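Local coordinates for RNA-binding protein RO60 (PDB 2NVO) that binds several small RNAs that accumulate during recovery from ultraviolet irradiation and contributes to the resistance of Deinococcus radiodurans to that irradiation, at residues A[367-372]-A[390-395]; A[374-379]-A[432-437]; A[461-466]-A[524-529]; A[441-446]-A[492-497]. One frame throughout, in Å; residues are numbered along the deposited sequence.

Interaction 1. Residues A[367-372]-A[390-395]; sequences LALDVS and MAAAAM. With CA (calcium ion), chain B.
The backbones of strand and helix come close at Leu369 and Ala392, where a lone methyl group faces the strand. CG of Leu369 stands 4.1 Å from CB of Ala392, and the two alpha carbons are only 7.0 Å apart. Met390 and Met395 flank a run of four alanines, and Ala392 is the one whose CB points at the strand. In Leu369, CG lies anti to the carbonyl carbon (chi1 -85°), which brings the branch point itself over the methyl. Two residues earlier the spacing is wider. CD2 of Leu367 rests on the backbone of Met395, 3.9 Å from its carbonyl O, while the end of the Met395 side chain turns away from the strand. Tyr463 of strand 459-464 packs beside Leu369, Ala392 and Met395. The contact joins the first two elements of a beta-alpha-beta unit, strand 364-369, helix 388-402 and strand 405-411, in the VWFA-like domain. Past the strand the chain enters the MIDAS-like metal site with the sequence Asp-Val-Ser-Gly-Ser. Asp370 OD1 accepts two bonds from Ser372. Ser372 N donates to Asp370 OD1 at 3.1 Å, which makes an Asx turn. Ser372 OG donates to Asp370 OD1 at 2.6 Å, on the syn side of the carboxylate. Ser372 OG in turn binds the calcium ion at 2.6 Å, together with Ser374, Glu467 and two waters. Asp370 acts from the second shell. Its OD2 accepts a bond from one of the metal-bound waters at 2.6 Å and is also hydrogen-bonded to Thr441 and Thr464.

Interaction 2. Residues A[374-379]-A[432-437]; sequences SMTCGD and KAQSVS. Unlike the reference sequence in segment 432-437: Val436 (reference Met). With CA (calcium ion), chain B.
Two loops meet here, and the alpha carbons of Met375 and Gln434 come within 8.0 Å of each other. Residues 374-376 form the end of a short 3-10 segment, and Cys377 N bonds back to Ser374 O. In the other loop, Ala433 is the first residue to leave helical geometry after helix 426-432. Ser374, at the start of 374-379, belongs to the MIDAS-like site of the VWFA-like domain as one of its calcium ligands. Ser374 OG sits between its backbone N and carbonyl carbon (chi1 67°), and it binds the metal at 2.5 Å. The same OG is hydrogen-bonded to Asp465. The contact itself is carried by Gln434, whose chain bends at chi2 and lays its amide end against the neighbouring turn. The methyl of Thr376 approaches that amide, with CG2 3.6 Å from Gln434 CD, and the two side chains cross obliquely. Thr376 OG1 is hydrogen-bonded to Gly373 O, which holds the threonine while its methyl faces the glutamine. Met375 touches Gln434 through CB alone. Its thioether end, bent at both chi2 and chi3, leads away toward Asp465; the side chain also touches Pro388. Farther along the second loop, Ser435 OG donates to Ser437 O at 2.6 Å, tilted 25° from the carbonyl plane.

Interaction 3. Residues A[461-466]-A[524-529]; sequences VVYTDN and NVMTAF
Met526 of helix 522-530 meets Val461 and Tyr463 mainly through CE. The methionine starts with CG anti to the carbonyl carbon (chi1 -74°) and runs on extended through chi2. It then bends at chi3 (66°), which turns the terminal methyl toward the strand. There CE lies 3.8 Å from CG1 of Val461 and 3.2 Å from OH of Tyr463. The valine crosses the methionine at a slant. Its CG1 is the branch anti to the backbone N, and this is the methyl that reaches CE.

Tyr463 comes from the opposite direction. Its CB does not point at the helix, but the long ring carries the phenol end close to it. Met526 CE meets the ring obliquely, 4.0 Å from CZ of Tyr463. The tyrosine side chain also touches Leu367 and Val495. All three residues of the contact are buried. Strand 459-464 lies in the middle of the sheet, between strands 364-369 and 491-496. A mostly parallel central sheet with helices on both faces is the Rossmann-like arrangement of the VWFA fold.

Interaction 4. Residues A[441-446]-A[492-497]; sequences TDCAQP and LIVVGL
The turn that leads into helix 445-452 passes alongside strand 491-496, with the alpha carbons of Cys443 and Val494 7.3 Å apart. This joins the turn before helix 445-452 to the central, mostly parallel sheet of the VWFA-like domain. The turn is a type I beta turn from Asp442 to Gln445, closed by Gln445 N bonding to Asp442 O at 3.0 Å. Asp442 also caps it through its side chain. Asp442 OD1 accepts from Ala444 N at 2.9 Å, and the donor comes from above the carboxylate plane, 47° out of it.

Cys443 carries the contact. Its SG lies anti to the carbonyl carbon (chi1 -57°) and settles against the two methyls of Val494. CB of Cys443 also approaches CG2 of Val494, at 4.1 Å. Val462, Thr468 and Pro475 also touch the cysteine side chain. Thr441, just before Asp442, probably belongs to the metal site. Leu492 reaches the backbone of the turn and not its side chain. Its CD2 stands 4.2 Å from Cys443 O, a buried carbonyl oxygen that has no polar partner in the model.

From the N terminus, interaction 1 comes first and closes the loop between strand 364-369 and helix 388-402. Interaction 2 starts inside that loop, at 374-379, and ends at 432-437, so the two cross. Val371 O and Ser435 N link them, probably by a hydrogen bond, and they meet at the calcium site. Interaction 4 then opens at 441-446. Interaction 3 opens at 461-466, before 4 closes at 492-497, and itself closes at 524-529, so these two also cross. Strands 364-369, 459-464 and 491-496 are successive neighbours in one sheet, which ties interactions 1, 3 and 4 together. Hydrogen bonds from the calcium site reach the end of strand 459-464 and the turn at 441-446.

Interaction 1. Residues A[367-372]-A[390-395]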
loop_
_atom_site.group_PDB
_atom_site.type_symbol
_atom_site.label_atom_id
_atom_site.label_comp_id
_atom_site.label_asym_id
_atom_site.label_seq_id
_atom_site.Cartn_x
_atom_site.Cartn_y
_atom_site.Cartn_z
ATOM N N LEU A 367 -5.600 -16.150 16.597
ATOM C CA LEU A 367 -6.242 -15.907 15.293
ATOM C C LEU A 367 -7.474 -16.790 15.254
ATOM O O LEU A 367 -7.379 -17.989 15.463
ATOM C CB LEU A 367 -5.293 -16.257 14.136
ATOM C CG LEU A 367 -4.460 -15.171 13.442
ATOM C CD1 LEU A 367 -3.631 -14.382 14.440
ATOM C CD2 LEU A 367 -3.580 -15.768 12.338
ATOM N N ALA A 368 -8.635 -16.182 15.061
ATOM C CA ALA A 368 -9.886 -16.923 15.010
ATOM C C ALA A 368 -10.405 -16.825 13.563
ATOM O O ALA A 368 -10.741 -15.747 13.095
ATOM C CB ALA A 368 -10.858 -16.318 15.977
ATOM N N LEU A 369 -10.408 -17.960 12.879
ATOM C CA LEU A 369 -10.763 -18.054 11.478
ATOM C C LEU A 369 -12.198 -18.528 11.304
ATOM O O LEU A 369 -12.611 -19.524 11.884
ATOM C CB LEU A 369 -9.845 -19.061 10.778
ATOM C CG LEU A 369 -8.492 -18.609 10.257
ATOM C CD1 LEU A 369 -7.857 -17.564 11.169
ATOM C CD2 LEU A 369 -7.565 -19.780 9.982
ATOM N N ASP A 370 -12.939 -17.781 10.501
ATOM C CA ASP A 370 -14.183 -18.249 9.913
ATOM C C ASP A 370 -13.815 -19.466 9.053
ATOM O O ASP A 370 -12.928 -19.391 8.192
ATOM C CB ASP A 370 -14.781 -17.101 9.068
ATOM C CG ASP A 370 -16.219 -17.378 8.603
ATOM O OD1 ASP A 370 -16.512 -18.526 8.237
ATOM O OD2 ASP A 370 -17.038 -16.435 8.599
ATOM N N VAL A 371 -14.459 -20.599 9.297
ATOM C CA VAL A 371 -14.142 -21.834 8.575
ATOM C C VAL A 371 -15.322 -22.350 7.743
ATOM O O VAL A 371 -15.313 -23.489 7.300
ATOM C CB VAL A 371 -13.682 -22.974 9.552
ATOM C CG1 VAL A 371 -12.369 -22.597 10.240
ATOM C CG2 VAL A 371 -14.765 -23.282 10.580
ATOM N N SER A 372 -16.329 -21.514 7.549
ATOM C CA SER A 372 -17.518 -21.931 6.807
ATOM C C SER A 372 -17.261 -21.917 5.304
ATOM O O SER A 372 -16.268 -21.339 4.841
ATOM C CB SER A 372 -18.684 -21.014 7.145
ATOM O OG SER A 372 -18.394 -19.681 6.772
ATOM N N MET A 390 -7.959 -18.930 1.618
ATOM C CA MET A 390 -6.540 -18.894 1.277
ATOM C C MET A 390 -5.824 -17.731 1.971
ATOM O O MET A 390 -4.732 -17.904 2.524
ATOM C CB MET A 390 -6.361 -18.821 -0.240
ATOM C CG MET A 390 -4.914 -18.950 -0.698
ATOM S SD MET A 390 -4.721 -18.719 -2.476
ATOM C CE MET A 390 -5.691 -20.085 -3.115
ATOM N N ALA A 391 -6.428 -16.546 1.933
ATOM C CA ALA A 391 -5.813 -15.369 2.541
ATOM C C ALA A 391 -5.611 -15.552 4.048
ATOM O O ALA A 391 -4.532 -15.242 4.581
ATOM C CB ALA A 391 -6.631 -14.107 2.261
ATOM N N ALA A 392 -6.652 -16.023 4.730
ATOM C CA ALA A 392 -6.615 -16.251 6.165
ATOM C C ALA A 392 -5.593 -17.344 6.561
ATOM O O ALA A 392 -4.921 -17.242 7.608
ATOM C CB ALA A 392 -8.019 -16.597 6.689
ATOM N N ALA A 393 -5.501 -18.388 5.737
ATOM C CA ALA A 393 -4.517 -19.445 5.956
ATOM C C ALA A 393 -3.107 -18.933 5.785
ATOM O O ALA A 393 -2.205 -19.314 6.560
ATOM C CB ALA A 393 -4.771 -20.653 5.039
ATOM N N ALA A 394 -2.905 -18.085 4.770
ATOM C CA ALA A 394 -1.619 -17.425 4.541
ATOM C C ALA A 394 -1.216 -16.569 5.758
ATOM O O ALA A 394 -0.085 -16.680 6.268
ATOM C CB ALA A 394 -1.667 -16.555 3.250
ATOM N N MET A 395 -2.153 -15.744 6.239
ATOM C CA MET A 395 -1.892 -14.865 7.377
ATOM C C MET A 395 -1.656 -15.666 8.667
ATOM O O MET A 395 -0.897 -15.241 9.529
ATOM C CB MET A 395 -3.037 -13.863 7.582
ATOM C CG MET A 395 -3.168 -12.812 6.453
ATOM S SD MET A 395 -1.651 -11.859 6.166
ATOM C CE MET A 395 -1.478 -10.958 7.688
HETATM CA CA CA B . -20.111 -18.018 5.832
HETATM O O HOH W 1 -18.433 -16.333 6.414
HETATM O O HOH W 2 -20.933 -18.321 8.143
#

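Interaction 2. Residues A[374-379]-A[432-437]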
loop_
_atom_site.group_PDB
_atom_site.type_symbol
_atom_site.label_atom_id
_atom_site.label_comp_id
_atom_site.label_asym_id
_atom_site.label_seq_id
_atom_site.Cartn_x
_atom_site.Cartn_y
_atom_site.Cartn_z
ATOM N N SER A 374 -18.480 -20.420 2.631
ATOM C CA SER A 374 -18.391 -19.216 1.815
ATOM C C SER A 374 -16.958 -18.653 1.799
ATOM O O SER A 374 -16.604 -17.897 0.905
ATOM C CB SER A 374 -19.383 -18.154 2.277
ATOM O OG SER A 374 -19.038 -17.671 3.569
ATOM N N MET A 375 -16.135 -19.059 2.770
ATOM C CA MET A 375 -14.729 -18.617 2.797
ATOM C C MET A 375 -13.990 -19.092 1.541
ATOM O O MET A 375 -12.944 -18.567 1.204
ATOM C CB MET A 375 -14.016 -19.106 4.078
ATOM C CG MET A 375 -14.520 -18.418 5.360
ATOM S SD MET A 375 -14.220 -16.648 5.449
ATOM C CE MET A 375 -12.445 -16.600 5.859
ATOM N N THR A 376 -14.532 -20.110 0.870
ATOM C CA THR A 376 -13.935 -20.603 -0.380
ATOM C C THR A 376 -14.395 -19.809 -1.626
ATOM O O THR A 376 -13.987 -20.119 -2.755
ATOM C CB THR A 376 -14.176 -22.123 -0.599
ATOM O OG1 THR A 376 -15.562 -22.361 -0.890
ATOM C CG2 THR A 376 -13.760 -22.910 0.633
ATOM N N CYS A 377 -15.201 -18.768 -1.418
ATOM C CA CYS A 377 -15.677 -17.941 -2.536
ATOM C C CYS A 377 -15.088 -16.546 -2.479
ATOM O O CYS A 377 -14.974 -15.973 -1.404
ATOM C CB CYS A 377 -17.221 -17.835 -2.534
ATOM S SG CYS A 377 -17.916 -16.682 -3.802
ATOM N N GLY A 378 -14.764 -15.969 -3.636
ATOM C CA GLY A 378 -14.366 -14.574 -3.668
ATOM C C GLY A 378 -12.905 -14.338 -4.052
ATOM O O GLY A 378 -12.039 -15.199 -3.870
ATOM N N ASP A 379 -12.644 -13.159 -4.591
ATOM C CA ASP A 379 -11.295 -12.761 -5.002
ATOM C C ASP A 379 -10.824 -11.632 -4.117
ATOM O O ASP A 379 -11.094 -10.473 -4.389
ATOM C CB ASP A 379 -11.286 -12.268 -6.446
ATOM C CG ASP A 379 -11.685 -13.342 -7.441
ATOM O OD1 ASP A 379 -11.319 -14.525 -7.258
ATOM O OD2 ASP A 379 -12.355 -12.983 -8.436
ATOM N N LYS A 432 -7.390 -27.247 6.983
ATOM C CA LYS A 432 -7.666 -27.186 8.412
ATOM C C LYS A 432 -8.599 -26.043 8.751
ATOM O O LYS A 432 -9.248 -26.067 9.783
ATOM C CB LYS A 432 -6.364 -27.066 9.223
ATOM C CG LYS A 432 -5.564 -28.364 9.243
ATOM C CD LYS A 432 -4.222 -28.209 9.990
ATOM C CE LYS A 432 -3.451 -29.537 9.978
ATOM N NZ LYS A 432 -2.046 -29.315 10.368
ATOM N N ALA A 433 -8.670 -25.048 7.861
ATOM C CA ALA A 433 -9.517 -23.881 8.045
ATOM C C ALA A 433 -10.832 -23.990 7.258
ATOM O O ALA A 433 -11.390 -22.989 6.831
ATOM C CB ALA A 433 -8.775 -22.634 7.618
ATOM N N GLN A 434 -11.299 -25.215 7.066
ATOM C CA GLN A 434 -12.591 -25.463 6.428
ATOM C C GLN A 434 -13.299 -26.567 7.197
ATOM O O GLN A 434 -12.719 -27.605 7.510
ATOM C CB GLN A 434 -12.423 -25.826 4.937
ATOM C CG GLN A 434 -12.340 -24.577 4.034
ATOM C CD GLN A 434 -13.617 -23.745 4.114
ATOM O OE1 GLN A 434 -13.640 -22.611 4.634
ATOM N NE2 GLN A 434 -14.698 -24.324 3.634
ATOM N N SER A 435 -14.543 -26.314 7.552
ATOM C CA SER A 435 -15.298 -27.275 8.313
ATOM C C SER A 435 -16.734 -27.234 7.827
ATOM O O SER A 435 -17.379 -26.189 7.869
ATOM C CB SER A 435 -15.203 -26.950 9.807
ATOM O OG SER A 435 -16.114 -27.733 10.549
ATOM N N VAL A 436 -17.223 -28.376 7.361
ATOM C CA VAL A 436 -18.614 -28.528 6.926
ATOM C C VAL A 436 -19.633 -28.052 7.965
ATOM O O VAL A 436 -20.659 -27.469 7.617
ATOM C CB VAL A 436 -18.931 -29.997 6.568
ATOM C CG1 VAL A 436 -20.355 -30.118 6.073
ATOM C CG2 VAL A 436 -17.957 -30.512 5.528
ATOM N N SER A 437 -19.364 -28.305 9.242
ATOM C CA SER A 437 -20.227 -27.780 10.286
ATOM C C SER A 437 -19.532 -26.611 10.953
ATOM O O SER A 437 -18.368 -26.697 11.346
ATOM C CB SER A 437 -20.608 -28.865 11.299
ATOM O OG SER A 437 -19.512 -29.186 12.127
HETATM CA CA CA B . -20.111 -18.018 5.832
HETATM O O HOH W 2 -20.933 -18.321 8.143
HETATM O O HOH W 1 -18.433 -16.333 6.414
#

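Interaction 3. Residues A[461-466]-A[524-529]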
loop_
_atom_site.group_PDB
_atom_site.type_symbol
_atom_site.label_atom_id
_atom_site.label_comp_id
_atom_site.label_asym_id
_atom_site.label_seq_id
_atom_site.Cartn_x
_atom_site.Cartn_y
_atom_site.Cartn_z
ATOM N N VAL A 461 -7.188 -11.618 16.439
ATOM C CA VAL A 461 -7.479 -11.277 15.043
ATOM C C VAL A 461 -8.534 -12.232 14.503
ATOM O O VAL A 461 -8.364 -13.447 14.559
ATOM C CB VAL A 461 -6.235 -11.363 14.116
ATOM C CG1 VAL A 461 -6.617 -10.865 12.710
ATOM C CG2 VAL A 461 -5.098 -10.518 14.664
ATOM N N VAL A 462 -9.625 -11.678 13.997
ATOM C CA VAL A 462 -10.673 -12.495 13.418
ATOM C C VAL A 462 -10.616 -12.358 11.906
ATOM O O VAL A 462 -10.567 -11.248 11.395
ATOM C CB VAL A 462 -12.064 -12.047 13.915
ATOM C CG1 VAL A 462 -13.200 -12.766 13.091
ATOM C CG2 VAL A 462 -12.190 -12.329 15.415
ATOM N N TYR A 463 -10.639 -13.481 11.201
ATOM C CA TYR A 463 -10.676 -13.445 9.751
ATOM C C TYR A 463 -12.019 -13.989 9.258
ATOM O O TYR A 463 -12.399 -15.111 9.595
ATOM C CB TYR A 463 -9.518 -14.262 9.169
ATOM C CG TYR A 463 -8.200 -13.531 9.209
ATOM C CD1 TYR A 463 -7.913 -12.543 8.270
ATOM C CD2 TYR A 463 -7.234 -13.828 10.174
ATOM C CE1 TYR A 463 -6.695 -11.859 8.287
ATOM C CE2 TYR A 463 -6.008 -13.148 10.207
ATOM C CZ TYR A 463 -5.745 -12.174 9.251
ATOM O OH TYR A 463 -4.545 -11.489 9.259
ATOM N N THR A 464 -12.715 -13.192 8.446
ATOM C CA THR A 464 -13.983 -13.611 7.858
ATOM C C THR A 464 -14.052 -13.107 6.402
ATOM O O THR A 464 -13.117 -12.475 5.924
ATOM C CB THR A 464 -15.195 -13.140 8.712
ATOM O OG1 THR A 464 -16.402 -13.756 8.228
ATOM C CG2 THR A 464 -15.349 -11.649 8.674
ATOM N N ASP A 465 -15.115 -13.452 5.679
ATOM C CA ASP A 465 -15.239 -12.921 4.320
ATOM C C ASP A 465 -16.014 -11.620 4.421
ATOM O O ASP A 465 -15.447 -10.526 4.432
ATOM C CB ASP A 465 -15.854 -13.925 3.327
ATOM C CG ASP A 465 -16.993 -14.763 3.923
ATOM O OD1 ASP A 465 -17.507 -14.458 5.011
ATOM O OD2 ASP A 465 -17.370 -15.748 3.276
ATOM N N ASN A 466 -17.325 -11.750 4.582
ATOM C CA ASN A 466 -18.143 -10.610 4.861
ATOM C C ASN A 466 -19.295 -10.967 5.806
ATOM O O ASN A 466 -20.365 -10.424 5.681
ATOM C CB ASN A 466 -18.623 -9.988 3.540
ATOM C CG ASN A 466 -19.542 -10.910 2.740
ATOM O OD1 ASN A 466 -19.693 -12.094 3.052
ATOM N ND2 ASN A 466 -20.171 -10.359 1.703
ATOM N N ASN A 524 0.785 -4.614 7.191
ATOM C CA ASN A 524 1.623 -3.668 7.924
ATOM C C ASN A 524 0.812 -2.754 8.854
ATOM O O ASN A 524 1.246 -2.402 9.956
ATOM C CB ASN A 524 2.477 -2.864 6.941
ATOM C CG ASN A 524 3.612 -3.693 6.351
ATOM O OD1 ASN A 524 4.254 -3.296 5.378
ATOM N ND2 ASN A 524 3.866 -4.844 6.946
ATOM N N VAL A 525 -0.373 -2.377 8.411
ATOM C CA VAL A 525 -1.264 -1.584 9.254
ATOM C C VAL A 525 -1.681 -2.406 10.477
ATOM O O VAL A 525 -1.718 -1.894 11.595
ATOM C CB VAL A 525 -2.478 -1.068 8.464
ATOM C CG1 VAL A 525 -3.596 -0.559 9.401
ATOM C CG2 VAL A 525 -2.045 0.024 7.501
ATOM N N MET A 526 -1.969 -3.691 10.270
ATOM C CA MET A 526 -2.438 -4.527 11.367
ATOM C C MET A 526 -1.322 -4.704 12.374
ATOM O O MET A 526 -1.545 -4.669 13.577
ATOM C CB MET A 526 -2.924 -5.887 10.861
ATOM C CG MET A 526 -4.281 -5.813 10.144
ATOM S SD MET A 526 -4.665 -7.281 9.174
ATOM C CE MET A 526 -4.825 -8.474 10.435
ATOM N N THR A 527 -0.115 -4.897 11.861
ATOM C CA THR A 527 1.051 -5.055 12.719
ATOM C C THR A 527 1.313 -3.760 13.482
ATOM O O THR A 527 1.578 -3.784 14.676
ATOM C CB THR A 527 2.290 -5.422 11.888
ATOM O OG1 THR A 527 2.075 -6.697 11.270
ATOM C CG2 THR A 527 3.534 -5.491 12.774
ATOM N N ALA A 528 1.248 -2.629 12.789
ATOM C CA ALA A 528 1.484 -1.344 13.446
ATOM C C ALA A 528 0.457 -1.126 14.542
ATOM O O ALA A 528 0.780 -0.661 15.633
ATOM C CB ALA A 528 1.433 -0.205 12.439
ATOM N N PHE A 529 -0.796 -1.464 14.246
ATOM C CA PHE A 529 -1.867 -1.349 15.233
ATOM C C PHE A 529 -1.600 -2.237 16.454
ATOM O O PHE A 529 -1.761 -1.804 17.598
ATOM C CB PHE A 529 -3.212 -1.713 14.594
ATOM C CG PHE A 529 -4.334 -1.843 15.579
ATOM C CD1 PHE A 529 -4.757 -3.088 15.993
ATOM C CD2 PHE A 529 -4.959 -0.721 16.092
ATOM C CE1 PHE A 529 -5.794 -3.226 16.893
ATOM C CE2 PHE A 529 -6.002 -0.847 17.003
ATOM C CZ PHE A 529 -6.412 -2.108 17.412
#

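Interaction 4. Residues A[441-446]-A[492-497]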
loop_
_atom_site.group_PDB
_atom_site.type_symbol
_atom_site.label_atom_id
_atom_site.label_comp_id
_atom_site.label_asym_id
_atom_site.label_seq_id
_atom_site.Cartn_x
_atom_site.Cartn_y
_atom_site.Cartn_z
ATOM N N THR A 441 -19.997 -16.441 13.059
ATOM C CA THR A 441 -18.706 -15.788 13.220
ATOM C C THR A 441 -18.805 -14.670 14.275
ATOM O O THR A 441 -18.940 -13.503 13.957
ATOM C CB THR A 441 -18.150 -15.298 11.878
ATOM O OG1 THR A 441 -17.923 -16.450 11.053
ATOM C CG2 THR A 441 -16.816 -14.583 12.108
ATOM N N ASP A 442 -18.723 -15.059 15.546
ATOM C CA ASP A 442 -18.935 -14.120 16.647
ATOM C C ASP A 442 -17.594 -13.579 17.136
ATOM O O ASP A 442 -16.837 -14.310 17.778
ATOM C CB ASP A 442 -19.640 -14.851 17.792
ATOM C CG ASP A 442 -19.912 -13.968 18.994
ATOM O OD1 ASP A 442 -19.499 -12.796 19.033
ATOM O OD2 ASP A 442 -20.563 -14.468 19.930
ATOM N N CYS A 443 -17.327 -12.307 16.863
ATOM C CA CYS A 443 -16.021 -11.731 17.150
ATOM C C CYS A 443 -15.772 -11.553 18.643
ATOM O O CYS A 443 -14.665 -11.227 19.034
ATOM C CB CYS A 443 -15.849 -10.382 16.453
ATOM S SG CYS A 443 -16.068 -10.411 14.616
ATOM N N ALA A 444 -16.804 -11.725 19.470
ATOM C CA ALA A 444 -16.612 -11.637 20.914
ATOM C C ALA A 444 -16.071 -12.952 21.452
ATOM O O ALA A 444 -15.347 -12.995 22.454
ATOM C CB ALA A 444 -17.926 -11.279 21.616
ATOM N N GLN A 445 -16.410 -14.026 20.768
ATOM C CA GLN A 445 -16.201 -15.366 21.284
ATOM C C GLN A 445 -14.730 -15.802 21.526
ATOM O O GLN A 445 -14.441 -16.500 22.513
ATOM C CB GLN A 445 -16.952 -16.360 20.401
ATOM C CG GLN A 445 -16.851 -17.793 20.868
ATOM C CD GLN A 445 -17.769 -18.714 20.095
ATOM O OE1 GLN A 445 -18.141 -18.432 18.951
ATOM N NE2 GLN A 445 -18.147 -19.823 20.717
ATOM N N PRO A 446 -13.796 -15.402 20.642
ATOM C CA PRO A 446 -12.390 -15.741 20.901
ATOM C C PRO A 446 -11.914 -15.096 22.199
ATOM O O PRO A 446 -11.104 -15.695 22.913
ATOM C CB PRO A 446 -11.633 -15.100 19.722
ATOM C CG PRO A 446 -12.668 -14.966 18.617
ATOM C CD PRO A 446 -13.975 -14.672 19.368
ATOM N N LEU A 492 -8.246 -6.060 19.571
ATOM C CA LEU A 492 -9.001 -6.916 18.654
ATOM C C LEU A 492 -8.960 -6.316 17.247
ATOM O O LEU A 492 -9.227 -5.127 17.073
ATOM C CB LEU A 492 -10.456 -7.023 19.115
ATOM C CG LEU A 492 -11.407 -7.633 18.077
ATOM C CD1 LEU A 492 -11.020 -9.092 17.817
ATOM C CD2 LEU A 492 -12.875 -7.502 18.532
ATOM N N ILE A 493 -8.620 -7.135 16.257
ATOM C CA ILE A 493 -8.684 -6.716 14.853
ATOM C C ILE A 493 -9.701 -7.642 14.200
ATOM O O ILE A 493 -9.612 -8.850 14.353
ATOM C CB ILE A 493 -7.334 -6.900 14.115
ATOM C CG1 ILE A 493 -6.182 -6.161 14.838
ATOM C CG2 ILE A 493 -7.449 -6.443 12.640
ATOM C CD1 ILE A 493 -4.811 -6.439 14.272
ATOM N N VAL A 494 -10.691 -7.066 13.536
ATOM C CA VAL A 494 -11.639 -7.839 12.741
ATOM C C VAL A 494 -11.397 -7.538 11.258
ATOM O O VAL A 494 -11.491 -6.397 10.811
ATOM C CB VAL A 494 -13.102 -7.506 13.147
ATOM C CG1 VAL A 494 -14.090 -8.335 12.305
ATOM C CG2 VAL A 494 -13.296 -7.795 14.636
ATOM N N VAL A 495 -11.059 -8.579 10.508
ATOM C CA VAL A 495 -10.786 -8.465 9.092
ATOM C C VAL A 495 -11.936 -9.061 8.261
ATOM O O VAL A 495 -12.158 -10.265 8.278
ATOM C CB VAL A 495 -9.473 -9.180 8.731
ATOM C CG1 VAL A 495 -9.139 -8.922 7.228
ATOM C CG2 VAL A 495 -8.354 -8.666 9.600
ATOM N N GLY A 496 -12.669 -8.201 7.566
ATOM C CA GLY A 496 -13.634 -8.657 6.577
ATOM C C GLY A 496 -12.969 -8.661 5.235
ATOM O O GLY A 496 -12.971 -7.638 4.535
ATOM N N LEU A 497 -12.393 -9.807 4.872
ATOM C CA LEU A 497 -11.506 -9.914 3.714
ATOM C C LEU A 497 -12.165 -9.503 2.386
ATOM O O LEU A 497 -11.497 -9.005 1.500
ATOM C CB LEU A 497 -10.920 -11.333 3.589
ATOM C CG LEU A 497 -9.893 -11.710 4.668
ATOM C CD1 LEU A 497 -9.830 -13.235 4.787
ATOM C CD2 LEU A 497 -8.519 -11.090 4.417
#